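Local coordinates for protein TatD-related deoxyribonuclease (Thermotoga maritima, PDB 1J6O) that is probably a metal-dependent DNA nuclease of the TatD family, hydrolysing ester bonds of nucleic acid at a site that binds divalent metal ions, at residues E83-H88 against Q118-V123; E149-E154 against K174-L179; V204-I209 against E238-V243. One frame throughout, in Å; residues are numbered along the deposited sequence.

Contact 1: E83-H88 against Q118-V123; sequences EDFIEH and QKRVFV
Phe85 carries this contact, its ring reaching across to Arg120 and Val121 of the facing helix. The two helices, 85-92 and 115-132, lie before and after strand 98-107 in the alternating strand-helix order of a TIM barrel. They are therefore consecutive helices of the outer layer. CZ of Phe85 meets CG1 of Val121 at 3.9 Å, and the two side chains cross obliquely. The first torsion of Val121 (chi1 168°) sets CG1 opposite the backbone N, and this is the methyl that touches the ring. CE1 of Phe85 lies 3.9 Å from NH2 of Arg120, which comes in at the ring edge, near the ring plane. The guanidinium plane is turned 62° from the ring, so the two groups do not stack face to face. The NH2 of Arg120 also forms a salt bridge with Glu124, on the same helix. Ile86 CG1 lies over one face of the Phe85 ring, 3.7 Å from the ring plane and off its centre. Glu124 and Gln125 add further contacts to Phe85 from helix 115-132. Ala78, in a loop, packs on Val121. The buried Phe85 and Val121 make the apolar part, and the exposed Arg120 borders it. The side chain of Val121 is about 10 Å from that of Glu103, a predicted ligand of a divalent metal. A water bridges the two segments: it accepts from Arg120 NH2 at 2.6 Å and donates to Glu83 O at 3.1 Å.

Contact 2: E149-E154 against K174-L179; sequences EILRTE and KKFIDL
Residues 149-153 and 174-179 are two helical segments running nearly parallel, with 16° between their directions. Their axes come to 11.2 Å at the closest point. The backbones are nearest at Arg152 and Leu179, whose CA atoms lie 7.2 Å apart. Leu179 fills this gap with its two methyl groups. Its CD2 touches CB of Leu151 at 3.7 Å, and its CD1 lies 4.1 Å from CA of Arg152. With CG trans to the backbone N (chi1 -167°), the branch end of Leu179 lies against the other helix. A second apolar contact lies deeper. CD1 of Leu151 sits in the plane of the Phe176 ring, 3.7 Å from CE1, and so meets the ring at its edge. The two side chains cross at about a right angle. Leu156, from a loop, packs on both Leu151 and Leu179, while Tyr148 adds to the contacts of Leu179. With an alanine in place of Leu179 both methyls are gone, and a gap would probably open beside Leu151 CB and the Arg152 backbone. On the solvent side, Arg152 turns its long chain away from Leu179 and pairs with Glu149 in a salt bridge within its own helix. Thr153 OG1 donates to Glu149 O at 2.6 Å, with the donor tilted 31° from the carbonyl plane. Leu151 also touches Ile126 of helix 115-132 and Phe181 of strand 181-185. Consecutive parallel helices, with strand 161-163 between them in sequence, packed through leucines and a phenylalanine over a parallel sheet, are typical of the outer helical layer of a TIM barrel.

Contact 3: V204-I209 against E238-V243; sequences VGLEYI and ETISQV
Ile240 has its CG2 methyl trans to the backbone N, and Leu206 has its CG trans to the carbonyl carbon (chi1 -66°). These settings bring Ile240 CG2 within 4.1 Å of CD2 of Leu206, the two side chains crossing at a slant. Ile209 reaches the same methyl with the far end of its longer branch. Its CD1 lies 4.2 Å from CG2 of Ile240. One methyl therefore serves both partners in a small, wholly apolar contact. The 204-209 segment leads from helix 195-204 through a loop into strand 209-211, the eighth strand of the TIM barrel sheet, and 238-243 lies on helix 233-244, which follows that strand. Gly205 ends the helical course of the chain with a positive phi of 84°. Ile185 of strand 181-185 touches both Ile209 and Ile240 from the sheet, and Val251 of helix 248-264 packs on Ile240. Asn258 of that last helix donates through ND2 to Ile209 O, and weakly to Leu206 O. It thereby ties the loop to the C-terminal helix. Backbone hydrogen bonding between Tyr208 and Leu183 joins the loop to strand 181-185. In the helix next to Ile240, Ser241 OG donates a hydrogen bond to Glu238 O at 2.6 Å. The same carbonyl also accepts from Gln242 N at 3.0 Å.

How the contacts relate
From the N terminus, contact 1 closes first, joining helix 85-92 to helix 115-132 around a loop that holds strand 98-107. Contact 2 closes the next loop, which holds strand 161-163. Contact 3 closes the last, which holds the rest of strand 209-211, by joining segment 204-209 to helix 233-244. The three loops follow in series; none nests or crosses. Contacts 1 and 2 touch, as CG2 of Val123 meets CG2 of Ile150 at 3.7 Å. Contacts 2 and 3 touch where Ile177 packs on Val204 and Tyr208. Contacts 1 and 3 lie on opposite sides of the chain's centre, their nearest atoms about 17 Å apart. Contacts 1 and 2 join outer-layer helices; contact 3 joins a loop to a helix.

Contact 1: E83-H88 against Q118-V123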
loop_
_atom_site.group_PDB
_atom_site.type_symbol
_atom_site.label_atom_id
_atom_site.label_comp_id
_atom_site.label_asym_id
_atom_site.label_seq_id
_atom_site.Cartn_x
_atom_site.Cartn_y
_atom_site.Cartn_z
ATOM N N GLU A 83 25.215 -1.103 2.817
ATOM C CA GLU A 83 25.494 -2.418 2.264
ATOM C C GLU A 83 24.689 -3.552 2.897
ATOM O O GLU A 83 24.368 -4.534 2.229
ATOM C CB GLU A 83 27.010 -2.730 2.389
ATOM N N ASP A 84 24.361 -3.422 4.174
ATOM C CA ASP A 84 23.609 -4.462 4.858
ATOM C C ASP A 84 22.139 -4.130 5.014
ATOM O O ASP A 84 21.483 -4.659 5.914
ATOM C CB ASP A 84 24.229 -4.703 6.234
ATOM N N PHE A 85 21.603 -3.288 4.135
ATOM C CA PHE A 85 20.185 -2.927 4.266
ATOM C C PHE A 85 19.162 -4.068 4.251
ATOM O O PHE A 85 18.158 -4.022 4.980
ATOM C CB PHE A 85 19.833 -1.814 3.260
ATOM C CG PHE A 85 19.176 -2.281 2.001
ATOM C CD1 PHE A 85 19.939 -2.612 0.886
ATOM C CD2 PHE A 85 17.785 -2.331 1.911
ATOM C CE1 PHE A 85 19.331 -2.983 -0.314
ATOM C CE2 PHE A 85 17.163 -2.696 0.723
ATOM C CZ PHE A 85 17.935 -3.025 -0.400
ATOM N N ILE A 86 19.418 -5.100 3.467
ATOM C CA ILE A 86 18.480 -6.215 3.417
ATOM C C ILE A 86 18.499 -6.978 4.747
ATOM O O ILE A 86 17.461 -7.445 5.222
ATOM C CB ILE A 86 18.816 -7.157 2.254
ATOM C CG1 ILE A 86 18.437 -6.504 0.924
ATOM C CG2 ILE A 86 18.061 -8.492 2.410
ATOM C CD1 ILE A 86 16.961 -6.238 0.783
ATOM N N GLU A 87 19.681 -7.117 5.342
ATOM C CA GLU A 87 19.798 -7.820 6.617
ATOM C C GLU A 87 19.066 -7.031 7.690
ATOM O O GLU A 87 18.451 -7.590 8.602
ATOM C CB GLU A 87 21.261 -7.949 7.044
ATOM C CG GLU A 87 22.018 -9.067 6.384
ATOM C CD GLU A 87 23.183 -9.519 7.251
ATOM O OE1 GLU A 87 23.975 -8.641 7.692
ATOM O OE2 GLU A 87 23.297 -10.741 7.500
ATOM N N HIS A 88 19.166 -5.717 7.589
ATOM C CA HIS A 88 18.508 -4.864 8.552
ATOM C C HIS A 88 16.973 -4.985 8.425
ATOM O O HIS A 88 16.271 -4.989 9.433
ATOM C CB HIS A 88 18.956 -3.432 8.339
ATOM C CG HIS A 88 18.806 -2.577 9.555
ATOM N ND1 HIS A 88 19.731 -1.616 9.906
ATOM C CD2 HIS A 88 17.819 -2.507 10.482
ATOM C CE1 HIS A 88 19.317 -0.987 10.994
ATOM N NE2 HIS A 88 18.160 -1.508 11.363
ATOM N N GLN A 118 17.728 1.994 -8.627
ATOM C CA GLN A 118 16.360 1.682 -8.151
ATOM C C GLN A 118 16.063 0.210 -8.425
ATOM O O GLN A 118 15.534 -0.518 -7.577
ATOM C CB GLN A 118 15.321 2.511 -8.905
ATOM C CG GLN A 118 15.293 3.983 -8.518
ATOM C CD GLN A 118 14.142 4.678 -9.166
ATOM O OE1 GLN A 118 13.039 4.119 -9.252
ATOM N NE2 GLN A 118 14.369 5.914 -9.627
ATOM N N LYS A 119 16.371 -0.212 -9.648
ATOM C CA LYS A 119 16.139 -1.597 -10.035
ATOM C C LYS A 119 16.834 -2.597 -9.123
ATOM O O LYS A 119 16.207 -3.561 -8.709
ATOM C CB LYS A 119 16.600 -1.843 -11.472
ATOM C CG LYS A 119 15.679 -1.286 -12.503
ATOM C CD LYS A 119 16.303 -1.518 -13.875
ATOM C CE LYS A 119 15.383 -1.183 -15.016
ATOM N NZ LYS A 119 16.081 -1.565 -16.304
ATOM N N ARG A 120 18.104 -2.378 -8.775
ATOM C CA ARG A 120 18.756 -3.357 -7.914
ATOM C C ARG A 120 18.168 -3.426 -6.505
ATOM O O ARG A 120 18.022 -4.511 -5.941
ATOM C CB ARG A 120 20.277 -3.130 -7.849
ATOM C CG ARG A 120 20.738 -2.015 -6.948
ATOM C CD ARG A 120 22.124 -2.304 -6.348
ATOM N NE ARG A 120 22.053 -2.181 -4.890
ATOM C CZ ARG A 120 22.569 -3.055 -4.024
ATOM N NH1 ARG A 120 23.225 -4.133 -4.458
ATOM N NH2 ARG A 120 22.381 -2.875 -2.724
ATOM N N VAL A 121 17.843 -2.265 -5.949
ATOM C CA VAL A 121 17.266 -2.173 -4.600
ATOM C C VAL A 121 15.873 -2.816 -4.568
ATOM O O VAL A 121 15.490 -3.454 -3.572
ATOM C CB VAL A 121 17.201 -0.684 -4.160
ATOM C CG1 VAL A 121 16.351 -0.510 -2.899
ATOM C CG2 VAL A 121 18.639 -0.164 -3.906
ATOM N N PHE A 122 15.133 -2.656 -5.661
ATOM C CA PHE A 122 13.781 -3.218 -5.798
ATOM C C PHE A 122 13.928 -4.738 -5.892
ATOM O O PHE A 122 13.257 -5.500 -5.198
ATOM C CB PHE A 122 13.132 -2.653 -7.060
ATOM C CG PHE A 122 11.749 -3.210 -7.362
ATOM C CD1 PHE A 122 10.863 -3.543 -6.339
ATOM C CD2 PHE A 122 11.299 -3.273 -8.669
ATOM C CE1 PHE A 122 9.545 -3.916 -6.623
ATOM C CE2 PHE A 122 9.967 -3.648 -8.979
ATOM C CZ PHE A 122 9.091 -3.966 -7.950
ATOM N N VAL A 123 14.842 -5.183 -6.752
ATOM C CA VAL A 123 15.054 -6.616 -6.901
ATOM C C VAL A 123 15.461 -7.257 -5.579
ATOM O O VAL A 123 14.972 -8.316 -5.218
ATOM C CB VAL A 123 16.141 -6.906 -7.976
ATOM C CG1 VAL A 123 16.597 -8.360 -7.888
ATOM C CG2 VAL A 123 15.578 -6.618 -9.354
HETATM O O HOH W 1 23.694 -3.264 -0.540
#

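Contact 2: E149-E154 against K174-L179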
loop_
_atom_site.group_PDB
_atom_site.type_symbol
_atom_site.label_atom_id
_atom_site.label_comp_id
_atom_site.label_asym_id
_atom_site.label_seq_id
_atom_site.Cartn_x
_atom_site.Cartn_y
_atom_site.Cartn_z
ATOM N N GLU A 149 8.350 -6.420 -15.879
ATOM C CA GLU A 149 9.450 -7.283 -16.307
ATOM C C GLU A 149 10.220 -7.836 -15.103
ATOM O O GLU A 149 10.527 -9.026 -15.035
ATOM C CB GLU A 149 10.421 -6.499 -17.199
ATOM C CG GLU A 149 10.025 -6.390 -18.663
ATOM C CD GLU A 149 10.114 -7.725 -19.400
ATOM O OE1 GLU A 149 11.092 -8.472 -19.165
ATOM O OE2 GLU A 149 9.216 -8.012 -20.221
ATOM N N ILE A 150 10.534 -6.967 -14.148
ATOM C CA ILE A 150 11.268 -7.393 -12.965
ATOM C C ILE A 150 10.492 -8.389 -12.104
ATOM O O ILE A 150 11.005 -9.433 -11.724
ATOM C CB ILE A 150 11.637 -6.174 -12.104
ATOM C CG1 ILE A 150 12.677 -5.327 -12.849
ATOM C CG2 ILE A 150 12.177 -6.620 -10.756
ATOM C CD1 ILE A 150 13.082 -4.042 -12.101
ATOM N N LEU A 151 9.247 -8.065 -11.801
ATOM C CA LEU A 151 8.432 -8.959 -10.974
ATOM C C LEU A 151 8.216 -10.341 -11.593
ATOM O O LEU A 151 8.388 -11.365 -10.928
ATOM C CB LEU A 151 7.088 -8.283 -10.683
ATOM C CG LEU A 151 7.228 -7.097 -9.716
ATOM C CD1 LEU A 151 6.061 -6.134 -9.818
ATOM C CD2 LEU A 151 7.371 -7.645 -8.312
ATOM N N ARG A 152 7.871 -10.375 -12.874
ATOM C CA ARG A 152 7.643 -11.655 -13.528
ATOM C C ARG A 152 8.935 -12.447 -13.663
ATOM O O ARG A 152 8.908 -13.659 -13.858
ATOM C CB ARG A 152 6.992 -11.448 -14.903
ATOM C CG ARG A 152 7.878 -10.828 -15.977
ATOM C CD ARG A 152 7.236 -11.006 -17.364
ATOM N NE ARG A 152 8.120 -10.675 -18.488
ATOM C CZ ARG A 152 9.409 -11.016 -18.561
ATOM N NH1 ARG A 152 9.986 -11.693 -17.570
ATOM N NH2 ARG A 152 10.122 -10.697 -19.638
ATOM N N THR A 153 10.067 -11.767 -13.539
ATOM C CA THR A 153 11.360 -12.428 -13.651
ATOM C C THR A 153 11.688 -13.358 -12.483
ATOM O O THR A 153 12.312 -14.402 -12.685
ATOM C CB THR A 153 12.516 -11.402 -13.809
ATOM O OG1 THR A 153 12.413 -10.758 -15.086
ATOM C CG2 THR A 153 13.875 -12.102 -13.697
ATOM N N GLU A 154 11.295 -13.019 -11.261
ATOM C CA GLU A 154 11.642 -13.950 -10.214
ATOM C C GLU A 154 10.596 -14.640 -9.367
ATOM O O GLU A 154 9.398 -14.583 -9.637
ATOM C CB GLU A 154 12.738 -13.378 -9.318
ATOM C CG GLU A 154 12.678 -11.925 -8.938
ATOM C CD GLU A 154 14.048 -11.492 -8.441
ATOM O OE1 GLU A 154 14.662 -12.276 -7.686
ATOM O OE2 GLU A 154 14.517 -10.394 -8.803
ATOM N N LYS A 174 -4.699 -5.424 -15.737
ATOM C CA LYS A 174 -4.893 -6.833 -16.000
ATOM C C LYS A 174 -3.578 -7.603 -15.935
ATOM O O LYS A 174 -3.520 -8.705 -15.398
ATOM C CB LYS A 174 -5.565 -7.026 -17.366
ATOM C CG LYS A 174 -5.836 -8.480 -17.697
ATOM C CD LYS A 174 -7.061 -8.611 -18.590
ATOM C CE LYS A 174 -7.123 -10.007 -19.170
ATOM N NZ LYS A 174 -5.810 -10.282 -19.829
ATOM N N LYS A 175 -2.511 -7.021 -16.466
ATOM C CA LYS A 175 -1.221 -7.698 -16.439
ATOM C C LYS A 175 -0.755 -7.981 -15.016
ATOM O O LYS A 175 -0.238 -9.059 -14.730
ATOM C CB LYS A 175 -0.160 -6.857 -17.156
ATOM C CG LYS A 175 -0.410 -6.662 -18.655
ATOM C CD LYS A 175 -0.044 -7.888 -19.488
ATOM C CE LYS A 175 1.462 -8.094 -19.596
ATOM N NZ LYS A 175 1.809 -9.042 -20.720
ATOM N N PHE A 176 -0.934 -7.011 -14.125
ATOM C CA PHE A 176 -0.510 -7.201 -12.743
ATOM C C PHE A 176 -1.461 -8.118 -11.994
ATOM O O PHE A 176 -1.035 -8.954 -11.185
ATOM C CB PHE A 176 -0.365 -5.841 -12.067
ATOM C CG PHE A 176 0.943 -5.179 -12.372
ATOM C CD1 PHE A 176 2.077 -5.491 -11.625
ATOM C CD2 PHE A 176 1.058 -4.282 -13.436
ATOM C CE1 PHE A 176 3.323 -4.911 -11.935
ATOM C CE2 PHE A 176 2.294 -3.698 -13.757
ATOM C CZ PHE A 176 3.434 -4.020 -12.995
ATOM N N ILE A 177 -2.749 -7.974 -12.266
ATOM C CA ILE A 177 -3.718 -8.836 -11.598
ATOM C C ILE A 177 -3.384 -10.278 -12.005
ATOM O O ILE A 177 -3.385 -11.197 -11.172
ATOM C CB ILE A 177 -5.139 -8.495 -12.034
ATOM C CG1 ILE A 177 -5.573 -7.201 -11.341
ATOM C CG2 ILE A 177 -6.091 -9.665 -11.745
ATOM C CD1 ILE A 177 -6.922 -6.756 -11.757
ATOM N N ASP A 178 -3.059 -10.479 -13.280
ATOM C CA ASP A 178 -2.733 -11.825 -13.722
ATOM C C ASP A 178 -1.483 -12.368 -13.066
ATOM O O ASP A 178 -1.341 -13.570 -12.931
ATOM C CB ASP A 178 -2.598 -11.891 -15.244
ATOM C CG ASP A 178 -3.937 -11.830 -15.941
ATOM O OD1 ASP A 178 -4.965 -12.124 -15.274
ATOM O OD2 ASP A 178 -3.961 -11.497 -17.150
ATOM N N LEU A 179 -0.579 -11.484 -12.643
ATOM C CA LEU A 179 0.655 -11.920 -11.988
ATOM C C LEU A 179 0.330 -12.302 -10.545
ATOM O O LEU A 179 1.141 -12.942 -9.860
ATOM C CB LEU A 179 1.698 -10.788 -12.014
ATOM C CG LEU A 179 3.163 -11.060 -11.666
ATOM C CD1 LEU A 179 3.679 -12.247 -12.456
ATOM C CD2 LEU A 179 3.998 -9.812 -11.998
#

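Contact 3: V204-I209 against E238-V243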
loop_
_atom_site.group_PDB
_atom_site.type_symbol
_atom_site.label_atom_id
_atom_site.label_comp_id
_atom_site.label_asym_id
_atom_site.label_seq_id
_atom_site.Cartn_x
_atom_site.Cartn_y
_atom_site.Cartn_z
ATOM N N VAL A 204 -12.099 -3.707 -13.570
ATOM C CA VAL A 204 -11.478 -4.698 -12.704
ATOM C C VAL A 204 -12.396 -5.341 -11.669
ATOM O O VAL A 204 -12.316 -6.544 -11.422
ATOM C CB VAL A 204 -10.254 -4.082 -11.995
ATOM C CG1 VAL A 204 -9.673 -5.065 -11.007
ATOM C CG2 VAL A 204 -9.201 -3.697 -13.048
ATOM N N GLY A 205 -13.249 -4.545 -11.039
ATOM C CA GLY A 205 -14.135 -5.125 -10.058
ATOM C C GLY A 205 -13.538 -5.285 -8.673
ATOM O O GLY A 205 -12.333 -5.125 -8.470
ATOM N N LEU A 206 -14.393 -5.657 -7.729
ATOM C CA LEU A 206 -13.990 -5.839 -6.349
ATOM C C LEU A 206 -13.067 -6.982 -5.968
ATOM O O LEU A 206 -12.445 -6.936 -4.917
ATOM C CB LEU A 206 -15.233 -5.898 -5.458
ATOM C CG LEU A 206 -16.075 -4.613 -5.363
ATOM C CD1 LEU A 206 -17.249 -4.875 -4.428
ATOM C CD2 LEU A 206 -15.253 -3.452 -4.801
ATOM N N GLU A 207 -12.956 -8.010 -6.799
ATOM C CA GLU A 207 -12.095 -9.124 -6.456
ATOM C C GLU A 207 -10.606 -8.771 -6.477
ATOM O O GLU A 207 -9.786 -9.461 -5.867
ATOM C CB GLU A 207 -12.341 -10.276 -7.439
ATOM C CG GLU A 207 -11.718 -11.587 -7.033
ATOM C CD GLU A 207 -11.889 -12.675 -8.089
ATOM O OE1 GLU A 207 -12.964 -12.725 -8.732
ATOM O OE2 GLU A 207 -10.949 -13.485 -8.259
ATOM N N TYR A 208 -10.256 -7.671 -7.126
ATOM C CA TYR A 208 -8.844 -7.305 -7.206
ATOM C C TYR A 208 -8.399 -5.982 -6.621
ATOM O O TYR A 208 -7.337 -5.491 -6.966
ATOM C CB TYR A 208 -8.426 -7.356 -8.673
ATOM C CG TYR A 208 -8.710 -8.703 -9.283
ATOM C CD1 TYR A 208 -8.080 -9.842 -8.790
ATOM C CD2 TYR A 208 -9.658 -8.851 -10.293
ATOM C CE1 TYR A 208 -8.390 -11.113 -9.275
ATOM C CE2 TYR A 208 -9.979 -10.133 -10.794
ATOM C CZ TYR A 208 -9.337 -11.248 -10.269
ATOM O OH TYR A 208 -9.628 -12.518 -10.710
ATOM N N ILE A 209 -9.173 -5.412 -5.722
ATOM C CA ILE A 209 -8.751 -4.137 -5.167
ATOM C C ILE A 209 -8.794 -4.032 -3.645
ATOM O O ILE A 209 -9.556 -4.730 -2.987
ATOM C CB ILE A 209 -9.634 -2.997 -5.699
ATOM C CG1 ILE A 209 -11.079 -3.255 -5.313
ATOM C CG2 ILE A 209 -9.557 -2.908 -7.242
ATOM C CD1 ILE A 209 -12.014 -2.103 -5.609
ATOM N N GLU A 238 -17.265 5.307 -1.113
ATOM C CA GLU A 238 -18.458 5.898 -1.709
ATOM C C GLU A 238 -18.314 5.955 -3.218
ATOM O O GLU A 238 -19.181 5.473 -3.953
ATOM C CB GLU A 238 -18.679 7.296 -1.148
ATOM C CG GLU A 238 -19.774 8.082 -1.819
ATOM C CD GLU A 238 -20.065 9.364 -1.062
ATOM O OE1 GLU A 238 -19.090 10.052 -0.675
ATOM O OE2 GLU A 238 -21.261 9.675 -0.855
ATOM N N THR A 239 -17.213 6.518 -3.692
ATOM C CA THR A 239 -17.002 6.608 -5.129
ATOM C C THR A 239 -16.964 5.230 -5.779
ATOM O O THR A 239 -17.611 5.007 -6.816
ATOM C CB THR A 239 -15.698 7.393 -5.454
ATOM O OG1 THR A 239 -15.859 8.758 -5.040
ATOM C CG2 THR A 239 -15.374 7.357 -6.946
ATOM N N ILE A 240 -16.214 4.299 -5.186
ATOM C CA ILE A 240 -16.133 2.960 -5.766
ATOM C C ILE A 240 -17.502 2.326 -5.870
ATOM O O ILE A 240 -17.828 1.720 -6.894
ATOM C CB ILE A 240 -15.201 2.046 -4.945
ATOM C CG1 ILE A 240 -13.761 2.577 -5.057
ATOM C CG2 ILE A 240 -15.288 0.589 -5.439
ATOM C CD1 ILE A 240 -12.767 1.827 -4.157
ATOM N N SER A 241 -18.306 2.464 -4.825
ATOM C CA SER A 241 -19.646 1.887 -4.839
ATOM C C SER A 241 -20.507 2.526 -5.939
ATOM O O SER A 241 -21.285 1.847 -6.625
ATOM C CB SER A 241 -20.316 2.072 -3.472
ATOM O OG SER A 241 -20.666 3.430 -3.228
ATOM N N GLN A 242 -20.353 3.828 -6.138
ATOM C CA GLN A 242 -21.149 4.492 -7.160
ATOM C C GLN A 242 -20.717 4.080 -8.558
ATOM O O GLN A 242 -21.547 3.812 -9.433
ATOM C CB GLN A 242 -21.042 6.003 -6.988
ATOM C CG GLN A 242 -21.519 6.426 -5.620
ATOM C CD GLN A 242 -21.297 7.878 -5.337
ATOM O OE1 GLN A 242 -20.361 8.494 -5.859
ATOM N NE2 GLN A 242 -22.147 8.444 -4.487
ATOM N N VAL A 243 -19.412 4.011 -8.772
ATOM C CA VAL A 243 -18.918 3.626 -10.086
ATOM C C VAL A 243 -19.276 2.183 -10.450
ATOM O O VAL A 243 -19.499 1.866 -11.632
ATOM C CB VAL A 243 -17.382 3.816 -10.172
ATOM C CG1 VAL A 243 -16.814 3.039 -11.369
ATOM C CG2 VAL A 243 -17.041 5.315 -10.311
#